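Local coordinates for protein Cif-like 1 (Burkholderia cenocepacia, PDB 7JQY) that probably hydrolyses epoxides, as a Cif-like epoxide hydrolase with an alpha/beta hydrolase fold that assembles into an octamer, at residues B[20-25]-B[67-72]; B[77-82]-B[110-115]; B[147-150]-B[154-157]; B[250-255]-B[265-270]. The protein carries 1 engineered substitution. All coordinates share one frame; numbering follows the deposited sequence.

The four contacts sit round one alpha/beta hydrolase sheet. Contacts 1 and 2 have centres about 16 Å apart. They touch where helix 68-73 packs on strand 77-82: Met68 CG lies 3.7 Å from Val78 CG1. Contacts 3 and 4 are closer, with centres about 9 Å apart. A probable hydrogen bond of 3.0 Å joins Arg154 N to Glu269 OE2. Contacts 1 and 3 lie on opposite sides of the chain's centre, about 31 Å apart between centres. Asp147 of contact 3 forms a salt bridge with Arg122, next to the engineered Ser123 at what is probably the nucleophile elbow.

Contact 1. Residues B[20-25]-B[67-72]; sequences AGFERR and VMPALA
Phe22 meets Met68 in a Met-aromatic contact. It ties the short, weakly bonded helical turn 22-25, near the N-terminus, to helix 68-73 of the alpha/beta hydrolase fold. The sulfur comes at the edge of the ring. Met68 SD lies 5.3 Å from the centroid of the Phe22 ring and 89° off the ring normal. The methyl of Met68 approaches the same corner, with its CE 3.9 Å from Phe22 CZ and close to the ring plane. The bend of the methionine chain at chi3 (63°) turns this methyl toward CZ, beside the sulfur. Phe22 gets there because its CG stands anti to the backbone N (chi1 -168°), which carries the ring across to the other helix. Pro69 meets a different part of the same ring, obliquely. Its CG is 4.0 Å from Phe22 CD2, and the two side chains cross at about a right angle.

Phe22 also stacks on Phe26, while Pro69 touches Pro19. Behind the contact, Met68 packs on Ala80 of strand 77-82 and on Leu53, so the thioether links the N-terminal turn to the central sheet. Glu23 forms backbone hydrogen bonds with a second subunit, which places this turn at an interface of the assembly.

The last element is Arg25. Its CB points toward helix 68-73, and a bend at chi3 brings the guanidinium to Ala72. This is a van der Waals contact, and Arg25 forms no hydrogen bond with 67-72. The guanidinium edge faces a methyl group, with Arg25 NH1 3.9 Å from Ala72 CB and that carbon near the guanidinium plane.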
loop_
_atom_site.group_PDB
_atom_site.type_symbol
_atom_site.label_atom_id
_atom_site.label_comp_id
_atom_site.label_asym_id
_atom_site.label_seq_id
_atom_site.Cartn_x
_atom_site.Cartn_y
_atom_site.Cartn_z
ATOM N N ALA B 20 35.572 3.357 -15.690
ATOM C CA ALA B 20 36.529 4.126 -14.897
ATOM C C ALA B 20 36.924 5.419 -15.600
ATOM O O ALA B 20 37.161 5.433 -16.809
ATOM C CB ALA B 20 37.775 3.285 -14.623
ATOM N N GLY B 21 36.956 6.521 -14.845
ATOM C CA GLY B 21 37.356 7.803 -15.382
ATOM C C GLY B 21 36.263 8.593 -16.069
ATOM O O GLY B 21 36.512 9.735 -16.477
ATOM N N PHE B 22 35.073 8.017 -16.234
ATOM C CA PHE B 22 33.996 8.722 -16.922
ATOM C C PHE B 22 33.649 10.041 -16.231
ATOM O O PHE B 22 33.350 11.036 -16.901
ATOM C CB PHE B 22 32.767 7.817 -17.002
ATOM C CG PHE B 22 31.689 8.313 -17.935
ATOM C CD1 PHE B 22 30.818 9.319 -17.541
ATOM C CD2 PHE B 22 31.523 7.745 -19.198
ATOM C CE1 PHE B 22 29.819 9.766 -18.388
ATOM C CE2 PHE B 22 30.530 8.189 -20.048
ATOM C CZ PHE B 22 29.680 9.203 -19.648
ATOM N N GLU B 23 33.683 10.066 -14.891
ATOM C CA GLU B 23 33.210 11.235 -14.142
ATOM C C GLU B 23 34.026 12.486 -14.430
ATOM O O GLU B 23 33.472 13.589 -14.471
ATOM C CB GLU B 23 33.217 10.953 -12.641
ATOM C CG GLU B 23 32.031 10.147 -12.152
ATOM C CD GLU B 23 32.266 8.652 -12.228
ATOM O OE1 GLU B 23 33.271 8.223 -12.846
ATOM O OE2 GLU B 23 31.454 7.901 -11.649
ATOM N N ARG B 24 35.333 12.340 -14.621
ATOM C CA ARG B 24 36.215 13.478 -14.815
ATOM C C ARG B 24 36.180 13.971 -16.246
ATOM O O ARG B 24 36.668 15.067 -16.530
ATOM C CB ARG B 24 37.653 13.101 -14.431
ATOM C CG ARG B 24 37.794 12.859 -12.968
ATOM C CD ARG B 24 37.966 14.187 -12.265
ATOM N NE ARG B 24 37.256 14.250 -10.989
ATOM C CZ ARG B 24 36.021 14.720 -10.820
ATOM N NH1 ARG B 24 35.317 15.178 -11.850
ATOM N NH2 ARG B 24 35.490 14.734 -9.603
ATOM N N ARG B 25 35.609 13.184 -17.152
ATOM C CA ARG B 25 35.601 13.562 -18.566
ATOM C C ARG B 25 34.286 14.036 -19.189
ATOM O O ARG B 25 34.306 14.636 -20.265
ATOM C CB ARG B 25 36.181 12.425 -19.414
ATOM C CG ARG B 25 37.661 12.169 -19.183
ATOM C CD ARG B 25 38.170 11.043 -20.070
ATOM N NE ARG B 25 37.889 11.291 -21.481
ATOM C CZ ARG B 25 38.701 11.951 -22.300
ATOM N NH1 ARG B 25 38.365 12.129 -23.571
ATOM N NH2 ARG B 25 39.851 12.435 -21.850
ATOM N N VAL B 67 30.359 3.694 -24.843
ATOM C CA VAL B 67 30.709 4.138 -26.182
ATOM C C VAL B 67 31.301 5.544 -26.179
ATOM O O VAL B 67 32.267 5.809 -26.894
ATOM C CB VAL B 67 29.466 4.052 -27.093
ATOM C CG1 VAL B 67 29.725 4.735 -28.426
ATOM C CG2 VAL B 67 29.080 2.586 -27.324
ATOM N N MET B 68 30.773 6.443 -25.344
ATOM C CA MET B 68 31.232 7.835 -25.360
ATOM C C MET B 68 32.711 8.023 -25.036
ATOM O O MET B 68 33.319 8.946 -25.611
ATOM C CB MET B 68 30.375 8.673 -24.403
ATOM C CG MET B 68 28.899 8.571 -24.694
ATOM S SD MET B 68 27.865 8.920 -23.260
ATOM C CE MET B 68 28.291 10.633 -22.954
ATOM N N PRO B 69 33.333 7.269 -24.119
ATOM C CA PRO B 69 34.773 7.486 -23.884
ATOM C C PRO B 69 35.627 7.262 -25.121
ATOM O O PRO B 69 36.464 8.112 -25.458
ATOM C CB PRO B 69 35.098 6.479 -22.770
ATOM C CG PRO B 69 33.818 6.244 -22.084
ATOM C CD PRO B 69 32.775 6.304 -23.153
ATOM N N ALA B 70 35.443 6.126 -25.805
ATOM C CA ALA B 70 36.255 5.824 -26.981
ATOM C C ALA B 70 36.018 6.832 -28.103
ATOM O O ALA B 70 36.951 7.184 -28.832
ATOM C CB ALA B 70 35.977 4.399 -27.460
ATOM N N LEU B 71 34.776 7.306 -28.263
ATOM C CA LEU B 71 34.508 8.320 -29.278
ATOM C C LEU B 71 35.236 9.617 -28.961
ATOM O O LEU B 71 35.854 10.226 -29.841
ATOM C CB LEU B 71 33.002 8.579 -29.382
ATOM C CG LEU B 71 32.156 7.525 -30.086
ATOM C CD1 LEU B 71 30.700 7.929 -30.064
ATOM C CD2 LEU B 71 32.652 7.350 -31.516
ATOM N N ALA B 72 35.204 10.033 -27.700
ATOM C CA ALA B 72 35.843 11.281 -27.321
ATOM C C ALA B 72 37.362 11.173 -27.326
ATOM O O ALA B 72 38.047 12.188 -27.503
ATOM C CB ALA B 72 35.347 11.714 -25.942
#

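Contact 2. Residues B[77-82]-B[110-115]; sequences RVVAVD and HQLGAT
The guanidinium of Arg77 meets the carbonyl of Leu112 at its edge. Leu112 O lies near the guanidinium plane and accepts from both terminal nitrogens. The bond from Arg77 NH1 to Leu112 O is 3.2 Å long, with an angle of 149° at the hydrogen. The one from Arg77 NH2 to the same oxygen is weak, at 3.4 Å. The donor NH1 is tilted 30° from the plane of the carbonyl. Leu112 CB and CD2 both lie to one side of the guanidinium plane, with CB 3.7 Å from Arg77 NH2. An extended chain brings the arginine this far: CG is anti to the backbone N (chi1 -169°), and the later torsions are also near 180°.

The apolar part lies further along the strand. Val79 CG2 touches Leu112 CD1 at 4.1 Å, as the two side chains slide past each other in opposite directions. Tyr40 of strand 37-43 packs against both of these residues.

The contact joins strand 77-82 of the central sheet to the end of helix 98-111. That end is a Schellman motif. Gly113, with positive phi, is the C-prime residue. Its N bonds to His110 O, and Ala114 N bonds to Val109 O.

Leu112 is the first residue to leave helical geometry. Its carbonyl lies at the C-terminal end of the helix, where Arg77 meets it. The positive arginine probably gains there from the partial negative charge of the helix end. NH1 supplies the main bond to Leu112 O, and NH2 adds a weak one.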
loop_
_atom_site.group_PDB
_atom_site.type_symbol
_atom_site.label_atom_id
_atom_site.label_comp_id
_atom_site.label_asym_id
_atom_site.label_seq_id
_atom_site.Cartn_x
_atom_site.Cartn_y
_atom_site.Cartn_z
ATOM N N ARG B 77 33.495 15.228 -30.494
ATOM C CA ARG B 77 32.729 15.959 -29.489
ATOM C C ARG B 77 31.420 15.212 -29.255
ATOM O O ARG B 77 30.463 15.357 -30.022
ATOM C CB ARG B 77 32.495 17.396 -29.940
ATOM C CG ARG B 77 31.934 18.327 -28.860
ATOM C CD ARG B 77 31.681 19.707 -29.448
ATOM N NE ARG B 77 30.983 20.598 -28.531
ATOM C CZ ARG B 77 30.449 21.759 -28.890
ATOM N NH1 ARG B 77 30.532 22.166 -30.151
ATOM N NH2 ARG B 77 29.829 22.512 -27.995
ATOM N N VAL B 78 31.364 14.435 -28.173
ATOM C CA VAL B 78 30.224 13.556 -27.924
ATOM C C VAL B 78 29.107 14.328 -27.237
ATOM O O VAL B 78 29.338 15.065 -26.269
ATOM C CB VAL B 78 30.644 12.335 -27.095
ATOM C CG1 VAL B 78 29.510 11.321 -27.070
ATOM C CG2 VAL B 78 31.900 11.696 -27.684
ATOM N N VAL B 79 27.889 14.163 -27.744
ATOM C CA VAL B 79 26.689 14.754 -27.168
ATOM C C VAL B 79 25.647 13.645 -27.067
ATOM O O VAL B 79 25.000 13.300 -28.064
ATOM C CB VAL B 79 26.158 15.924 -28.001
ATOM C CG1 VAL B 79 24.863 16.470 -27.394
ATOM C CG2 VAL B 79 27.207 17.019 -28.105
ATOM N N ALA B 80 25.454 13.105 -25.863
ATOM C CA ALA B 80 24.426 12.106 -25.602
ATOM C C ALA B 80 23.250 12.813 -24.949
ATOM O O ALA B 80 23.386 13.365 -23.851
ATOM C CB ALA B 80 24.952 10.982 -24.710
ATOM N N VAL B 81 22.110 12.820 -25.632
ATOM C CA VAL B 81 20.966 13.652 -25.275
ATOM C C VAL B 81 19.870 12.788 -24.665
ATOM O O VAL B 81 19.559 11.709 -25.180
ATOM C CB VAL B 81 20.433 14.408 -26.512
ATOM C CG1 VAL B 81 19.370 15.417 -26.109
ATOM C CG2 VAL B 81 21.571 15.072 -27.259
ATOM N N ASP B 82 19.275 13.272 -23.575
ATOM C CA ASP B 82 17.961 12.794 -23.153
ATOM C C ASP B 82 16.931 13.516 -24.010
ATOM O O ASP B 82 16.713 14.718 -23.823
ATOM C CB ASP B 82 17.707 13.083 -21.674
ATOM C CG ASP B 82 18.511 12.181 -20.731
ATOM O OD1 ASP B 82 18.911 11.060 -21.139
ATOM O OD2 ASP B 82 18.716 12.599 -19.561
ATOM N N HIS B 110 22.393 23.352 -32.881
ATOM C CA HIS B 110 22.646 24.716 -33.324
ATOM C C HIS B 110 23.037 25.616 -32.159
ATOM O O HIS B 110 23.885 26.498 -32.321
ATOM C CB HIS B 110 21.423 25.245 -34.070
ATOM C CG HIS B 110 21.219 24.599 -35.407
ATOM N ND1 HIS B 110 20.608 25.242 -36.463
ATOM C CD2 HIS B 110 21.567 23.370 -35.865
ATOM C CE1 HIS B 110 20.579 24.433 -37.510
ATOM N NE2 HIS B 110 21.154 23.292 -37.173
ATOM N N GLN B 111 22.463 25.390 -30.974
ATOM C CA GLN B 111 22.848 26.190 -29.815
ATOM C C GLN B 111 24.277 25.904 -29.383
ATOM O O GLN B 111 24.920 26.780 -28.799
ATOM C CB GLN B 111 21.910 25.932 -28.638
ATOM C CG GLN B 111 20.582 26.631 -28.709
ATOM C CD GLN B 111 19.889 26.635 -27.362
ATOM O OE1 GLN B 111 20.486 26.258 -26.350
ATOM N NE2 GLN B 111 18.620 27.042 -27.342
ATOM N N LEU B 112 24.804 24.721 -29.690
ATOM C CA LEU B 112 26.178 24.401 -29.343
ATOM C C LEU B 112 27.158 24.861 -30.403
ATOM O O LEU B 112 28.354 24.574 -30.291
ATOM C CB LEU B 112 26.328 22.895 -29.120
ATOM C CG LEU B 112 25.605 22.369 -27.884
ATOM C CD1 LEU B 112 25.811 20.883 -27.716
ATOM C CD2 LEU B 112 26.095 23.120 -26.660
ATOM N N GLY B 113 26.687 25.592 -31.410
ATOM C CA GLY B 113 27.577 26.151 -32.398
ATOM C C GLY B 113 27.876 25.241 -33.562
ATOM O O GLY B 113 28.688 25.605 -34.420
ATOM N N ALA B 114 27.275 24.061 -33.613
ATOM C CA ALA B 114 27.576 23.147 -34.697
ATOM C C ALA B 114 26.518 23.229 -35.789
ATOM O O ALA B 114 25.376 23.640 -35.569
ATOM C CB ALA B 114 27.680 21.706 -34.188
ATOM N N THR B 115 26.908 22.761 -36.958
ATOM C CA THR B 115 26.006 22.630 -38.093
ATOM C C THR B 115 26.099 21.269 -38.755
ATOM O O THR B 115 25.104 20.832 -39.338
ATOM C CB THR B 115 26.254 23.720 -39.159
ATOM O OG1 THR B 115 27.661 23.919 -39.351
ATOM C CG2 THR B 115 25.597 25.034 -38.759
#

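Contact 3. Residues B[147-150]-B[154-157]; sequences DVPV and RIWD
Pro149 and Ile155 make the apolar part of this contact. The loop 147-150 follows strand 140-146 of the alpha/beta hydrolase sheet, and it folds back onto the first turn of helix 154-161. The CG2 branch of Ile155 meets the proline ring at its CB, 3.9 Å away. The side chains cross at about a right angle. With CG2 anti to the backbone N, this methyl faces the proline while the other branch leads away. Met266 of helix 262-268 packs on both residues.

The second group is carbonyl oxygens against Trp156. Pro149 O lies at the edge of the indole, near its plane, 3.5 Å from Trp156 CE3. Val150 O reaches the base of the same side chain, 3.2 Å from Trp156 CB, and meets the ring obliquely. Trp156 CG is anti to the backbone N (chi1 172°), so the indole is laid back along the loop.

The third group is polar and lies outside the two segments. Thr153 OG1 hydrogen-bonds to Val150 O and to Trp156 N, so one hydroxyl ties the loop to the helix start. Trp156 NE1 bonds to Glu235 OE2.

The segments themselves meet by apolar packing and by carbonyl oxygens against C-H groups, which is probably mildly attractive at the indole edge. Val150 O, Trp156 N and Trp156 NE1 find hydrogen-bond partners outside the segments. The NE1 bond probably fixes the turn of the indole, while the threonine hydroxyl holds the backbone of loop and helix together.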
loop_
_atom_site.group_PDB
_atom_site.type_symbol
_atom_site.label_atom_id
_atom_site.label_comp_id
_atom_site.label_asym_id
_atom_site.label_seq_id
_atom_site.Cartn_x
_atom_site.Cartn_y
_atom_site.Cartn_z
ATOM N N ASP B 147 19.599 -1.538 -34.184
ATOM C CA ASP B 147 18.727 -2.416 -33.404
ATOM C C ASP B 147 17.263 -2.492 -33.832
ATOM O O ASP B 147 16.663 -3.571 -33.754
ATOM C CB ASP B 147 18.805 -2.016 -31.921
ATOM C CG ASP B 147 20.192 -2.233 -31.342
ATOM O OD1 ASP B 147 20.862 -3.190 -31.773
ATOM O OD2 ASP B 147 20.629 -1.444 -30.470
ATOM N N VAL B 148 16.667 -1.380 -34.250
ATOM C CA VAL B 148 15.217 -1.319 -34.444
ATOM C C VAL B 148 14.887 -0.769 -35.829
ATOM O O VAL B 148 15.563 0.162 -36.298
ATOM C CB VAL B 148 14.566 -0.458 -33.341
ATOM C CG1 VAL B 148 13.054 -0.319 -33.536
ATOM C CG2 VAL B 148 14.871 -1.039 -31.973
ATOM N N PRO B 149 13.887 -1.310 -36.526
ATOM C CA PRO B 149 13.426 -0.681 -37.771
ATOM C C PRO B 149 12.579 0.554 -37.498
ATOM O O PRO B 149 11.915 0.664 -36.465
ATOM C CB PRO B 149 12.577 -1.775 -38.420
ATOM C CG PRO B 149 12.045 -2.554 -37.232
ATOM C CD PRO B 149 13.176 -2.572 -36.240
ATOM N N VAL B 150 12.573 1.474 -38.461
ATOM C CA VAL B 150 11.821 2.718 -38.295
ATOM C C VAL B 150 10.458 2.563 -38.956
ATOM O O VAL B 150 10.296 1.722 -39.853
ATOM C CB VAL B 150 12.581 3.940 -38.846
ATOM C CG1 VAL B 150 14.002 3.975 -38.313
ATOM C CG2 VAL B 150 12.569 3.969 -40.357
ATOM N N ARG B 154 9.080 -1.795 -44.793
ATOM C CA ARG B 154 8.305 -3.033 -44.829
ATOM C C ARG B 154 8.721 -3.963 -43.703
ATOM O O ARG B 154 7.885 -4.714 -43.192
ATOM C CB ARG B 154 8.413 -3.730 -46.186
ATOM C CG ARG B 154 9.776 -3.730 -46.838
ATOM C CD ARG B 154 9.614 -3.869 -48.345
ATOM N NE ARG B 154 10.682 -4.659 -48.943
ATOM C CZ ARG B 154 10.649 -5.983 -49.067
ATOM N NH1 ARG B 154 11.666 -6.624 -49.631
ATOM N NH2 ARG B 154 9.602 -6.668 -48.623
ATOM N N ILE B 155 9.964 -3.853 -43.231
ATOM C CA ILE B 155 10.342 -4.574 -42.021
ATOM C C ILE B 155 9.453 -4.138 -40.867
ATOM O O ILE B 155 9.002 -4.962 -40.062
ATOM C CB ILE B 155 11.830 -4.340 -41.697
ATOM C CG1 ILE B 155 12.711 -4.713 -42.887
ATOM C CG2 ILE B 155 12.238 -5.115 -40.456
ATOM C CD1 ILE B 155 12.792 -6.221 -43.157
ATOM N N TRP B 156 9.156 -2.839 -40.792
ATOM C CA TRP B 156 8.236 -2.343 -39.773
ATOM C C TRP B 156 6.821 -2.859 -40.015
ATOM O O TRP B 156 6.147 -3.321 -39.084
ATOM C CB TRP B 156 8.269 -0.809 -39.751
ATOM C CG TRP B 156 7.229 -0.171 -38.880
ATOM C CD1 TRP B 156 5.940 0.128 -39.221
ATOM C CD2 TRP B 156 7.398 0.275 -37.525
ATOM N NE1 TRP B 156 5.293 0.722 -38.163
ATOM C CE2 TRP B 156 6.166 0.824 -37.109
ATOM C CE3 TRP B 156 8.470 0.264 -36.627
ATOM C CZ2 TRP B 156 5.976 1.353 -35.826
ATOM C CZ3 TRP B 156 8.281 0.792 -35.355
ATOM C CH2 TRP B 156 7.044 1.327 -34.968
ATOM N N ASP B 157 6.353 -2.786 -41.263
ATOM C CA ASP B 157 4.978 -3.185 -41.557
ATOM C C ASP B 157 4.784 -4.688 -41.441
ATOM O O ASP B 157 3.680 -5.140 -41.111
ATOM C CB ASP B 157 4.563 -2.692 -42.945
ATOM C CG ASP B 157 4.351 -1.180 -42.982
ATOM O OD1 ASP B 157 4.926 -0.516 -43.869
ATOM O OD2 ASP B 157 3.626 -0.650 -42.108
#

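Contact 4. Residues B[250-255]-B[265-270]; sequences VLALAG and DMAREL
Ala252 and Ala267 meet methyl to methyl, with Ala252 CB 3.9 Å from Ala267 CB. This is a close approach of a strand and a helix, and the CA atoms of Ala252 and Ala267 are 6.5 Å apart. Val250, two residues back on the same face of the strand, adds a looser touch. Its CG1 lies 4.5 Å from Ala267 CB. The valine offers this branch because CG1 is anti to the backbone N (chi1 174°).

The next shell is the beta-alpha-beta unit of strand 250-255, helix 262-268 and strand 274-279. Ala267 also packs on Val274 of the third element, so its methyl sits over two neighbouring strands. Val250 and Ala252 form backbone hydrogen bonds with Arg275, which join the two strands under the helix. Leu251 and Leu253 pack on helix 291-303, so a second helix meets this strand.

Beyond Ala267 the backbone holds itself. Leu270 N bonds to Ala267 O at 2.9 Å. Glu269 connects this end of the unit to helix 154-161.

The touching groups are all methyls and all buried. They carry no directional bond. Their small size lets helix and strand come close, and the contact itself is nondirectional packing.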
loop_
_atom_site.group_PDB
_atom_site.type_symbol
_atom_site.label_atom_id
_atom_site.label_comp_id
_atom_site.label_asym_id
_atom_site.label_seq_id
_atom_site.Cartn_x
_atom_site.Cartn_y
_atom_site.Cartn_z
ATOM N N VAL B 250 25.383 5.537 -44.627
ATOM C CA VAL B 250 24.568 5.001 -43.549
ATOM C C VAL B 250 25.127 3.651 -43.134
ATOM O O VAL B 250 25.515 2.841 -43.984
ATOM C CB VAL B 250 23.090 4.866 -43.968
ATOM C CG1 VAL B 250 22.289 4.163 -42.878
ATOM C CG2 VAL B 250 22.509 6.237 -44.293
ATOM N N LEU B 251 25.193 3.426 -41.822
ATOM C CA LEU B 251 25.624 2.164 -41.231
ATOM C C LEU B 251 24.460 1.575 -40.450
ATOM O O LEU B 251 23.792 2.300 -39.702
ATOM C CB LEU B 251 26.836 2.368 -40.316
ATOM C CG LEU B 251 27.286 1.196 -39.436
ATOM C CD1 LEU B 251 27.910 0.095 -40.269
ATOM C CD2 LEU B 251 28.259 1.674 -38.353
ATOM N N ALA B 252 24.195 0.280 -40.654
ATOM C CA ALA B 252 23.113 -0.435 -39.984
ATOM C C ALA B 252 23.693 -1.583 -39.164
ATOM O O ALA B 252 24.458 -2.399 -39.693
ATOM C CB ALA B 252 22.094 -0.975 -40.997
ATOM N N LEU B 253 23.323 -1.653 -37.879
ATOM C CA LEU B 253 23.853 -2.662 -36.963
ATOM C C LEU B 253 22.749 -3.243 -36.090
ATOM O O LEU B 253 21.829 -2.529 -35.685
ATOM C CB LEU B 253 24.942 -2.083 -36.057
ATOM C CG LEU B 253 26.152 -1.426 -36.709
ATOM C CD1 LEU B 253 26.969 -0.680 -35.653
ATOM C CD2 LEU B 253 27.002 -2.458 -37.417
ATOM N N ALA B 254 22.857 -4.539 -35.785
ATOM C CA ALA B 254 21.925 -5.205 -34.881
ATOM C C ALA B 254 22.528 -6.526 -34.425
ATOM O O ALA B 254 23.480 -7.034 -35.022
ATOM C CB ALA B 254 20.558 -5.427 -35.539
ATOM N N GLY B 255 21.990 -7.057 -33.328
ATOM C CA GLY B 255 22.487 -8.316 -32.804
ATOM C C GLY B 255 21.885 -9.512 -33.523
ATOM O O GLY B 255 20.739 -9.486 -33.973
ATOM N N ASP B 265 18.463 -4.700 -44.117
ATOM C CA ASP B 265 17.393 -4.600 -45.111
ATOM C C ASP B 265 16.552 -3.345 -44.911
ATOM O O ASP B 265 16.197 -2.660 -45.877
ATOM C CB ASP B 265 16.495 -5.833 -45.039
ATOM C CG ASP B 265 17.277 -7.125 -45.131
ATOM O OD1 ASP B 265 16.777 -8.167 -44.650
ATOM O OD2 ASP B 265 18.408 -7.097 -45.664
ATOM N N MET B 266 16.210 -3.039 -43.655
ATOM C CA MET B 266 15.381 -1.873 -43.371
ATOM C C MET B 266 16.062 -0.596 -43.832
ATOM O O MET B 266 15.418 0.290 -44.406
ATOM C CB MET B 266 15.080 -1.820 -41.873
ATOM C CG MET B 266 14.211 -0.673 -41.441
ATOM S SD MET B 266 15.125 0.822 -41.040
ATOM C CE MET B 266 16.482 0.212 -40.051
ATOM N N ALA B 267 17.373 -0.492 -43.610
ATOM C CA ALA B 267 18.094 0.723 -43.965
ATOM C C ALA B 267 18.179 0.912 -45.473
ATOM O O ALA B 267 18.236 2.053 -45.950
ATOM C CB ALA B 267 19.499 0.697 -43.365
ATOM N N ARG B 268 18.191 -0.186 -46.237
ATOM C CA ARG B 268 18.331 -0.065 -47.682
ATOM C C ARG B 268 17.073 0.462 -48.342
ATOM O O ARG B 268 17.143 0.922 -49.486
ATOM C CB ARG B 268 18.701 -1.413 -48.293
ATOM C CG ARG B 268 20.124 -1.829 -48.039
ATOM C CD ARG B 268 20.457 -3.030 -48.878
ATOM N NE ARG B 268 21.837 -3.457 -48.702
ATOM C CZ ARG B 268 22.187 -4.694 -48.373
ATOM N NH1 ARG B 268 21.250 -5.621 -48.183
ATOM N NH2 ARG B 268 23.471 -5.002 -48.233
ATOM N N GLU B 269 15.934 0.441 -47.649
ATOM C CA GLU B 269 14.761 1.135 -48.164
ATOM C C GLU B 269 14.823 2.635 -47.928
ATOM O O GLU B 269 14.035 3.369 -48.539
ATOM C CB GLU B 269 13.471 0.609 -47.525
ATOM C CG GLU B 269 13.512 -0.813 -47.025
ATOM C CD GLU B 269 12.225 -1.194 -46.308
ATOM O OE1 GLU B 269 12.271 -2.068 -45.409
ATOM O OE2 GLU B 269 11.169 -0.609 -46.637
ATOM N N LEU B 270 15.759 3.110 -47.098
ATOM C CA LEU B 270 15.795 4.510 -46.692
ATOM C C LEU B 270 16.940 5.298 -47.293
ATOM O O LEU B 270 16.849 6.525 -47.370
ATOM C CB LEU B 270 15.929 4.623 -45.164
ATOM C CG LEU B 270 15.095 3.743 -44.239
ATOM C CD1 LEU B 270 15.712 3.711 -42.865
ATOM C CD2 LEU B 270 13.716 4.292 -44.144
#